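Local coordinates for protein probable ribose-5-phosphate isomerase B (Mycoplasma genitalium, PDB 6MU0) that probably interconverts ribulose 5-phosphate and ribose 5-phosphate in the non-oxidative stage of the pentose phosphate pathway, at residues Leu116-Arg121 against Lys130-Phe135; Ala107-Asn112 against Leu136-Glu141; Asn12-Ser17 against Asn38-Gly43. One frame throughout, in Å; residues are numbered along the deposited sequence.

In the fold
Contact 1 is buried in the core. It sets strand 115-117 and the loop after it against helix 125-137, through aliphatic groups and one aromatic ring. The same loop runs out to Arg-121, which holds the ligand. Contact 2 lies at the surface and uses the end of that same helix. It mixes backbone bonds, a stacked amide and a water. Phe-135 joins the two: its O accepts from Arg-108, and its ring packs on Ala-107. Contact 3 is partly buried and pairs strands 12-16 and 38-41 in the parallel sheet that contact 1 also reaches. Backbone hydrogen bonds dominate it. It meets contact 2 where Ile-13 packs on Leu-136.

Contact 1. Residues Leu116-Arg121 against Lys130-Phe135; sequences LCLSSR and KIVDDF. With 5RP (ribulose-5-phosphate), chain B.
Arg-121 NH2 donates to O11 of the ligand's phosphate at 2.9 Å. NH1 of the same guanidinium bonds the ester oxygen O8 at 3.1 Å; that bond is nearly straight, 168° at the hydrogen. O8 lies in the guanidinium plane, at its edge, and O11 lies near that plane. Two bonds from one flat group limit its rotation. The chain is extended from CG to NE, which carries the group out to the phosphate. Asp-18, His-19, Gly-78, Thr-79 and Gly-82 also bond the ribulose-5-phosphate.

The contact between the two segments is wholly apolar. Leu-116 is its centre. Its CB sits over the middle of the Phe-135 ring, 4.0 Å from the centroid and 10° off the normal, a CH-pi contact. Leu-116 CG is anti to the backbone N (chi1 173°), which turns the two methyls toward the helix, spread across its axis. CD1 touches Ile-131 CG2 and also the ring of Phe-135. CD2 meets Val-132 CG2 at 3.9 Å. Leu-118 completes the packing with both methyls. Its CD2 lies 3.7 Å from Ile-131 CG2, and its CD1 lies 3.9 Å from Val-132 CG2.

Leu-116 bonds through its backbone to Gly-73 and Leu-75, and Cys-117 to Ala-96 and Val-98, so the strand lies inside the parallel sheet. Helix 125-137 packs on it here. Val-132 also touches Ile-28 and Leu-32 of helix 22-34. Toward helix 101-109, Ile-131 touches Ala-104 and Phe-135 touches Ala-107.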
# COMPACT_ATOMS: atom_id res chain seq x y z
N LEU A 116 -0.10 0.55 -1.47
CA LEU A 116 -1.00 1.69 -1.43
C LEU A 116 -0.74 2.43 -0.12
O LEU A 116 -0.82 1.84 0.96
CB LEU A 116 -2.44 1.17 -1.46
CG LEU A 116 -3.54 2.20 -1.27
CD1 LEU A 116 -3.56 3.21 -2.40
CD2 LEU A 116 -4.88 1.48 -1.15
N CYS A 117 -0.44 3.73 -0.23
CA CYS A 117 -0.14 4.58 0.91
C CYS A 117 -1.27 5.58 1.10
O CYS A 117 -1.73 6.21 0.14
CB CYS A 117 1.18 5.32 0.69
SG CYS A 117 2.57 4.17 0.46
N LEU A 118 -1.71 5.72 2.36
CA LEU A 118 -2.91 6.45 2.72
C LEU A 118 -2.61 7.42 3.86
O LEU A 118 -1.72 7.20 4.69
CB LEU A 118 -4.00 5.50 3.22
CG LEU A 118 -4.41 4.37 2.27
CD1 LEU A 118 -5.39 3.43 2.95
CD2 LEU A 118 -5.00 4.93 0.99
N SER A 119 -3.41 8.48 3.89
CA SER A 119 -3.36 9.51 4.92
C SER A 119 -4.40 9.25 6.01
O SER A 119 -5.59 9.12 5.71
CB SER A 119 -3.66 10.86 4.28
OG SER A 119 -3.85 11.87 5.25
N SER A 120 -3.96 9.24 7.26
CA SER A 120 -4.86 9.13 8.40
C SER A 120 -5.39 10.47 8.88
O SER A 120 -6.45 10.50 9.52
CB SER A 120 -4.12 8.49 9.58
OG SER A 120 -3.01 9.29 9.92
N ARG A 121 -4.68 11.58 8.62
CA ARG A 121 -5.04 12.87 9.19
C ARG A 121 -5.80 13.78 8.23
O ARG A 121 -6.40 14.75 8.69
CB ARG A 121 -3.78 13.60 9.68
CG ARG A 121 -3.24 13.06 10.98
CD ARG A 121 -1.93 13.73 11.37
NE ARG A 121 -1.55 13.36 12.73
CZ ARG A 121 -0.31 13.31 13.18
NH1 ARG A 121 0.72 13.55 12.38
NH2 ARG A 121 -0.10 12.99 14.46
N LYS A 130 -13.01 3.65 0.19
CA LYS A 130 -13.29 3.71 -1.25
C LYS A 130 -12.01 3.64 -2.07
O LYS A 130 -11.97 3.01 -3.13
CB LYS A 130 -14.04 5.00 -1.58
CG LYS A 130 -15.42 5.06 -0.97
CD LYS A 130 -16.02 6.44 -1.09
CE LYS A 130 -17.26 6.57 -0.23
NZ LYS A 130 -17.77 7.96 -0.25
N ILE A 131 -10.95 4.30 -1.59
CA ILE A 131 -9.65 4.24 -2.26
C ILE A 131 -9.15 2.80 -2.30
O ILE A 131 -8.73 2.30 -3.35
CB ILE A 131 -8.66 5.17 -1.55
CG1 ILE A 131 -9.02 6.64 -1.82
CG2 ILE A 131 -7.22 4.84 -1.93
CD1 ILE A 131 -8.32 7.62 -0.90
N VAL A 132 -9.19 2.12 -1.15
CA VAL A 132 -8.77 0.73 -1.07
C VAL A 132 -9.57 -0.13 -2.05
O VAL A 132 -9.00 -0.92 -2.82
CB VAL A 132 -8.89 0.21 0.37
CG1 VAL A 132 -8.69 -1.29 0.42
CG2 VAL A 132 -7.87 0.89 1.28
N ASP A 133 -10.89 0.01 -2.03
CA ASP A 133 -11.73 -0.83 -2.88
C ASP A 133 -11.41 -0.61 -4.36
O ASP A 133 -11.31 -1.58 -5.13
CB ASP A 133 -13.21 -0.56 -2.62
CG ASP A 133 -13.72 -1.21 -1.33
OD1 ASP A 133 -13.01 -2.06 -0.74
OD2 ASP A 133 -14.84 -0.86 -0.92
N ASP A 134 -11.25 0.65 -4.78
CA ASP A 134 -11.01 0.91 -6.20
C ASP A 134 -9.60 0.48 -6.61
O ASP A 134 -9.40 0.01 -7.73
CB ASP A 134 -11.27 2.37 -6.54
CG ASP A 134 -12.33 2.54 -7.62
OD1 ASP A 134 -13.10 1.58 -7.85
OD2 ASP A 134 -12.38 3.61 -8.25
N PHE A 135 -8.63 0.63 -5.71
CA PHE A 135 -7.28 0.15 -5.97
C PHE A 135 -7.26 -1.36 -6.18
O PHE A 135 -6.63 -1.86 -7.12
CB PHE A 135 -6.39 0.55 -4.80
CG PHE A 135 -4.95 0.13 -4.94
CD1 PHE A 135 -4.05 0.92 -5.63
CD2 PHE A 135 -4.49 -1.04 -4.34
CE1 PHE A 135 -2.73 0.55 -5.74
CE2 PHE A 135 -3.16 -1.41 -4.45
CZ PHE A 135 -2.28 -0.62 -5.15
C2 5RP B . 4.83 10.98 7.95
C3 5RP B . 3.62 11.25 8.82
C5 5RP B . 3.67 10.76 10.28
O13 5RP B . 2.51 10.03 10.60
C6 5RP B . 3.78 12.04 11.10
O14 5RP B . 4.97 12.73 10.72
C7 5RP B . 3.79 11.77 12.59
O8 5RP B . 3.64 13.03 13.27
P9 5RP B . 3.66 13.07 14.87
O12 5RP B . 3.48 14.52 15.22
O11 5RP B . 2.52 12.19 15.36
O10 5RP B . 5.00 12.51 15.33
O4 5RP B . 2.65 11.87 8.43
O1 5RP B . 4.63 11.49 6.64

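Contact 2. Residues Ala107-Asn112 against Leu136-Glu141; sequences ARQHDN and LKANFE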
# COMPACT_ATOMS: atom_id res chain seq x y z
N ALA A 107 -3.53 4.41 -9.86
CA ALA A 107 -2.32 3.92 -9.22
C ALA A 107 -2.03 2.48 -9.61
O ALA A 107 -0.87 2.07 -9.69
CB ALA A 107 -2.45 4.03 -7.70
N ARG A 108 -3.08 1.69 -9.85
CA ARG A 108 -2.95 0.34 -10.37
C ARG A 108 -2.84 0.33 -11.89
O ARG A 108 -1.95 -0.30 -12.46
CB ARG A 108 -4.17 -0.47 -9.92
CG ARG A 108 -3.95 -1.96 -9.80
CD ARG A 108 -3.42 -2.33 -8.42
NE ARG A 108 -3.12 -3.75 -8.36
CZ ARG A 108 -4.01 -4.70 -8.06
NH1 ARG A 108 -3.63 -5.97 -8.03
NH2 ARG A 108 -5.27 -4.38 -7.79
N GLN A 109 -3.76 1.04 -12.56
CA GLN A 109 -3.89 0.97 -14.01
C GLN A 109 -2.63 1.43 -14.72
O GLN A 109 -2.18 0.80 -15.68
CB GLN A 109 -5.08 1.83 -14.45
CG GLN A 109 -6.43 1.27 -14.05
CD GLN A 109 -7.55 2.29 -14.15
OE1 GLN A 109 -7.30 3.50 -14.17
NE2 GLN A 109 -8.79 1.81 -14.21
N HIS A 110 -2.07 2.57 -14.29
CA HIS A 110 -0.87 3.12 -14.91
C HIS A 110 0.41 2.76 -14.18
O HIS A 110 1.41 2.44 -14.83
CB HIS A 110 -0.95 4.65 -14.97
CG HIS A 110 -1.92 5.17 -15.98
ND1 HIS A 110 -1.90 6.47 -16.42
CD2 HIS A 110 -2.94 4.57 -16.63
CE1 HIS A 110 -2.86 6.65 -17.30
NE2 HIS A 110 -3.51 5.51 -17.46
N ASP A 111 0.41 2.80 -12.85
CA ASP A 111 1.66 2.69 -12.11
C ASP A 111 1.94 1.29 -11.59
O ASP A 111 3.01 1.07 -11.02
CB ASP A 111 1.66 3.66 -10.92
CG ASP A 111 1.34 5.07 -11.32
OD1 ASP A 111 2.19 5.73 -11.93
OD2 ASP A 111 0.23 5.52 -11.00
N ASN A 112 1.01 0.35 -11.76
CA ASN A 112 1.17 -1.03 -11.29
C ASN A 112 1.60 -1.10 -9.83
O ASN A 112 2.38 -1.96 -9.43
CB ASN A 112 2.14 -1.83 -12.17
CG ASN A 112 1.96 -3.32 -12.01
OD1 ASN A 112 0.88 -3.78 -11.63
ND2 ASN A 112 3.01 -4.08 -12.28
N LEU A 136 -7.99 -2.10 -5.34
CA LEU A 136 -8.00 -3.55 -5.45
C LEU A 136 -8.79 -4.03 -6.66
O LEU A 136 -8.44 -5.06 -7.25
CB LEU A 136 -8.56 -4.17 -4.17
CG LEU A 136 -7.67 -3.99 -2.94
CD1 LEU A 136 -8.35 -4.51 -1.70
CD2 LEU A 136 -6.34 -4.70 -3.15
N LYS A 137 -9.85 -3.31 -7.03
CA LYS A 137 -10.67 -3.70 -8.17
C LYS A 137 -9.99 -3.40 -9.51
O LYS A 137 -10.25 -4.10 -10.50
CB LYS A 137 -12.01 -2.98 -8.10
CG LYS A 137 -13.03 -3.40 -9.14
CD LYS A 137 -14.35 -2.65 -8.95
CE LYS A 137 -15.39 -3.08 -9.97
NZ LYS A 137 -16.68 -2.36 -9.79
N ALA A 138 -9.14 -2.38 -9.56
CA ALA A 138 -8.51 -1.98 -10.80
C ALA A 138 -7.46 -3.00 -11.22
O ALA A 138 -6.96 -3.79 -10.42
CB ALA A 138 -7.86 -0.61 -10.62
N ASN A 139 -7.13 -2.97 -12.51
CA ASN A 139 -6.11 -3.84 -13.09
C ASN A 139 -5.08 -2.99 -13.84
O ASN A 139 -5.42 -1.98 -14.46
CB ASN A 139 -6.74 -4.84 -14.07
CG ASN A 139 -7.73 -5.76 -13.40
OD1 ASN A 139 -7.42 -6.39 -12.39
ND2 ASN A 139 -8.94 -5.83 -13.95
N PHE A 140 -3.82 -3.42 -13.76
CA PHE A 140 -2.76 -2.79 -14.54
C PHE A 140 -3.08 -2.88 -16.03
O PHE A 140 -3.48 -3.94 -16.52
CB PHE A 140 -1.44 -3.50 -14.22
CG PHE A 140 -0.24 -2.90 -14.90
CD1 PHE A 140 -0.01 -1.53 -14.88
CD2 PHE A 140 0.68 -3.71 -15.54
CE1 PHE A 140 1.11 -0.98 -15.49
CE2 PHE A 140 1.79 -3.17 -16.17
CZ PHE A 140 2.01 -1.81 -16.13
N GLU A 141 -2.92 -1.76 -16.74
CA GLU A 141 -3.28 -1.68 -18.15
C GLU A 141 -2.14 -2.02 -19.10
O GLU A 141 -2.36 -2.12 -20.31
CB GLU A 141 -3.92 -0.31 -18.46
CG GLU A 141 -5.31 -0.15 -17.81
CD GLU A 141 -5.94 1.23 -17.98
OE1 GLU A 141 -5.29 2.14 -18.53
OE2 GLU A 141 -7.10 1.39 -17.54
O HOH W 1 -8.99 -1.20 -14.11
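Glu-141 N donates to Gln-109 O at 2.9 Å. This is the firm direct hydrogen bond between the segments. A water adds a bridge, accepting from Gln-109 NE2 and from Asn-139 N. Arg-108 has two conformers. In the one described, NH2 bonds Phe-135 O, and its bond to Leu-136 O at 3.3 Å is weak and doubtful.

Two CA-H...O contacts run alongside. Phe-140 CA faces Arg-108 O at 3.3 Å, and Gln-109 CA faces Asn-139 O at 3.4 Å.

The aromatic part is a stack. The Asn-112 amide lies over one face of the Phe-140 ring, with the planes 17° apart. Asn-112 CB makes a CH-pi contact, 3.6 Å from the Phe-140 ring centroid. Asn-112 CG is anti to its N (chi1 -160°), which carries the amide over the ring; chi2 of 25° sets its tilt. At the ring edge, in plane, His-110 O is 3.5 Å from Phe-140 CE1.

Gln-109 and Glu-141 lie side by side and point the same way. OE1 of Glu-141 comes to the edge of the His-110 ring, 3.9 Å from CD2.

Asn-112, with positive phi, is the first residue to leave helical angles after helix 101-109. The turn also holds His-110, the probable proton donor, whose ring stacks on His-145. As in dimeric relatives, where active sites draw on both subunits, this turn probably serves the partner's site.

Contact 3. Residues Asn12-Ser17 against Asn38-Gly43; sequences NIFIAS and NVVDLG
Ile-13, Phe-14 and Ile-15 pair in parallel with Val-39, Val-40 and Asp-41, the strand axes 4.6 Å apart and 25° from alignment. Ile-13 gives its N to Asn-38 O and takes Val-40 N on its O. Two residues on, Ile-15 repeats the pattern: its N to Val-40 O, its O from Leu-42 N. These four bonds run from 2.8 to 2.9 Å. The ladder ends in a longer bond, Ser-17 N to Gly-43 O at 3.3 Å.

On one face Phe-14 and Val-40 lie side by side and point the same way. Phe-14 CD1 is 3.6 Å from Val-40 CB. Leu-42 CD1 meets the same ring atom at 4.0 Å. Phe-14 and Leu-42 touch helix 53-66. On the other face Ile-15 CG2 is 4.1 Å from Val-39 CG1. Ile-15 chi1 of -173° puts its CG2 between N and C, where it faces Asp-41 CA. Val-39 packs on helix 22-34, which links the two strands in a beta-alpha-beta crossover.

Asp-41 closes an Asx turn. Its OD1 accepts Gly-43 N at 2.9 Å, on the anti side and 29° out of the carboxylate plane. Lys-25 forms a salt bridge to the same oxygen. Gly-43 has positive phi, at angles that call for glycine.

Main-chain bonds fix the register, and apolar groups join the strands to helices on both faces. Within the segments the charged side chain is Asp-41, at its strand's C-terminal end, where Lys-25 and the Gly-43 N-H would probably keep it ionised. The Ser-17 to Gly-43 bond holds the strand's exit just before ligand-binding Asp-18.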
# COMPACT_ATOMS: atom_id res chain seq x y z
N ASN A 12 -1.44 -12.39 -0.53
CA ASN A 12 -1.61 -11.77 0.77
C ASN A 12 -1.55 -10.25 0.63
O ASN A 12 -0.82 -9.72 -0.20
CB ASN A 12 -0.50 -12.22 1.72
CG ASN A 12 -0.70 -13.64 2.22
OD1 ASN A 12 -1.76 -13.97 2.74
ND2 ASN A 12 0.32 -14.48 2.06
N ILE A 13 -2.34 -9.58 1.47
CA ILE A 13 -2.28 -8.13 1.65
C ILE A 13 -1.71 -7.87 3.03
O ILE A 13 -2.29 -8.30 4.04
CB ILE A 13 -3.67 -7.49 1.52
CG1 ILE A 13 -4.30 -7.81 0.16
CG2 ILE A 13 -3.58 -5.97 1.74
CD1 ILE A 13 -5.73 -7.31 0.01
N PHE A 14 -0.59 -7.17 3.09
CA PHE A 14 0.07 -6.81 4.34
C PHE A 14 -0.26 -5.36 4.66
O PHE A 14 -0.11 -4.49 3.80
CB PHE A 14 1.58 -6.99 4.21
CG PHE A 14 1.99 -8.40 3.88
CD1 PHE A 14 2.17 -9.34 4.89
CD2 PHE A 14 2.14 -8.81 2.56
CE1 PHE A 14 2.53 -10.65 4.59
CE2 PHE A 14 2.50 -10.12 2.26
CZ PHE A 14 2.69 -11.03 3.28
N ILE A 15 -0.70 -5.10 5.88
CA ILE A 15 -1.12 -3.76 6.28
C ILE A 15 -0.41 -3.35 7.56
O ILE A 15 -0.25 -4.15 8.48
CB ILE A 15 -2.66 -3.65 6.40
CG1 ILE A 15 -3.09 -2.20 6.65
CG2 ILE A 15 -3.22 -4.58 7.46
CD1 ILE A 15 -4.57 -1.95 6.43
N ALA A 16 0.01 -2.08 7.61
CA ALA A 16 0.60 -1.52 8.81
C ALA A 16 0.39 -0.01 8.81
O ALA A 16 -0.03 0.58 7.81
CB ALA A 16 2.09 -1.86 8.94
N SER A 17 0.70 0.61 9.94
CA SER A 17 0.58 2.06 10.07
C SER A 17 1.63 2.53 11.06
O SER A 17 2.40 1.74 11.60
CB SER A 17 -0.82 2.44 10.56
OG SER A 17 -1.03 2.05 11.91
N ASN A 38 -6.94 -12.35 1.97
CA ASN A 38 -5.95 -12.76 2.96
C ASN A 38 -5.26 -11.49 3.43
O ASN A 38 -4.57 -10.83 2.65
CB ASN A 38 -4.94 -13.71 2.34
CG ASN A 38 -5.58 -14.96 1.78
OD1 ASN A 38 -6.51 -15.51 2.38
ND2 ASN A 38 -5.11 -15.40 0.62
N VAL A 39 -5.46 -11.13 4.70
CA VAL A 39 -5.03 -9.85 5.23
C VAL A 39 -4.15 -10.09 6.45
O VAL A 39 -4.54 -10.83 7.36
CB VAL A 39 -6.22 -8.95 5.61
CG1 VAL A 39 -5.73 -7.58 6.08
CG2 VAL A 39 -7.18 -8.83 4.44
N VAL A 40 -3.00 -9.43 6.47
CA VAL A 40 -1.96 -9.65 7.47
C VAL A 40 -1.63 -8.30 8.10
O VAL A 40 -0.93 -7.48 7.50
CB VAL A 40 -0.71 -10.28 6.84
CG1 VAL A 40 0.26 -10.73 7.92
CG2 VAL A 40 -1.09 -11.43 5.92
N ASP A 41 -2.13 -8.06 9.31
CA ASP A 41 -1.87 -6.83 10.05
C ASP A 41 -0.53 -6.97 10.76
O ASP A 41 -0.39 -7.76 11.70
CB ASP A 41 -3.02 -6.62 11.03
CG ASP A 41 -2.88 -5.36 11.88
OD1 ASP A 41 -1.83 -4.68 11.87
OD2 ASP A 41 -3.87 -5.05 12.59
N LEU A 42 0.47 -6.22 10.29
CA LEU A 42 1.82 -6.29 10.83
C LEU A 42 2.06 -5.31 11.97
O LEU A 42 3.20 -5.21 12.45
CB LEU A 42 2.85 -6.09 9.72
CG LEU A 42 2.82 -7.14 8.61
CD1 LEU A 42 3.86 -6.84 7.55
CD2 LEU A 42 3.03 -8.53 9.18
N GLY A 43 1.04 -4.60 12.41
CA GLY A 43 1.15 -3.73 13.55
C GLY A 43 1.20 -2.27 13.16
O GLY A 43 1.14 -1.91 11.98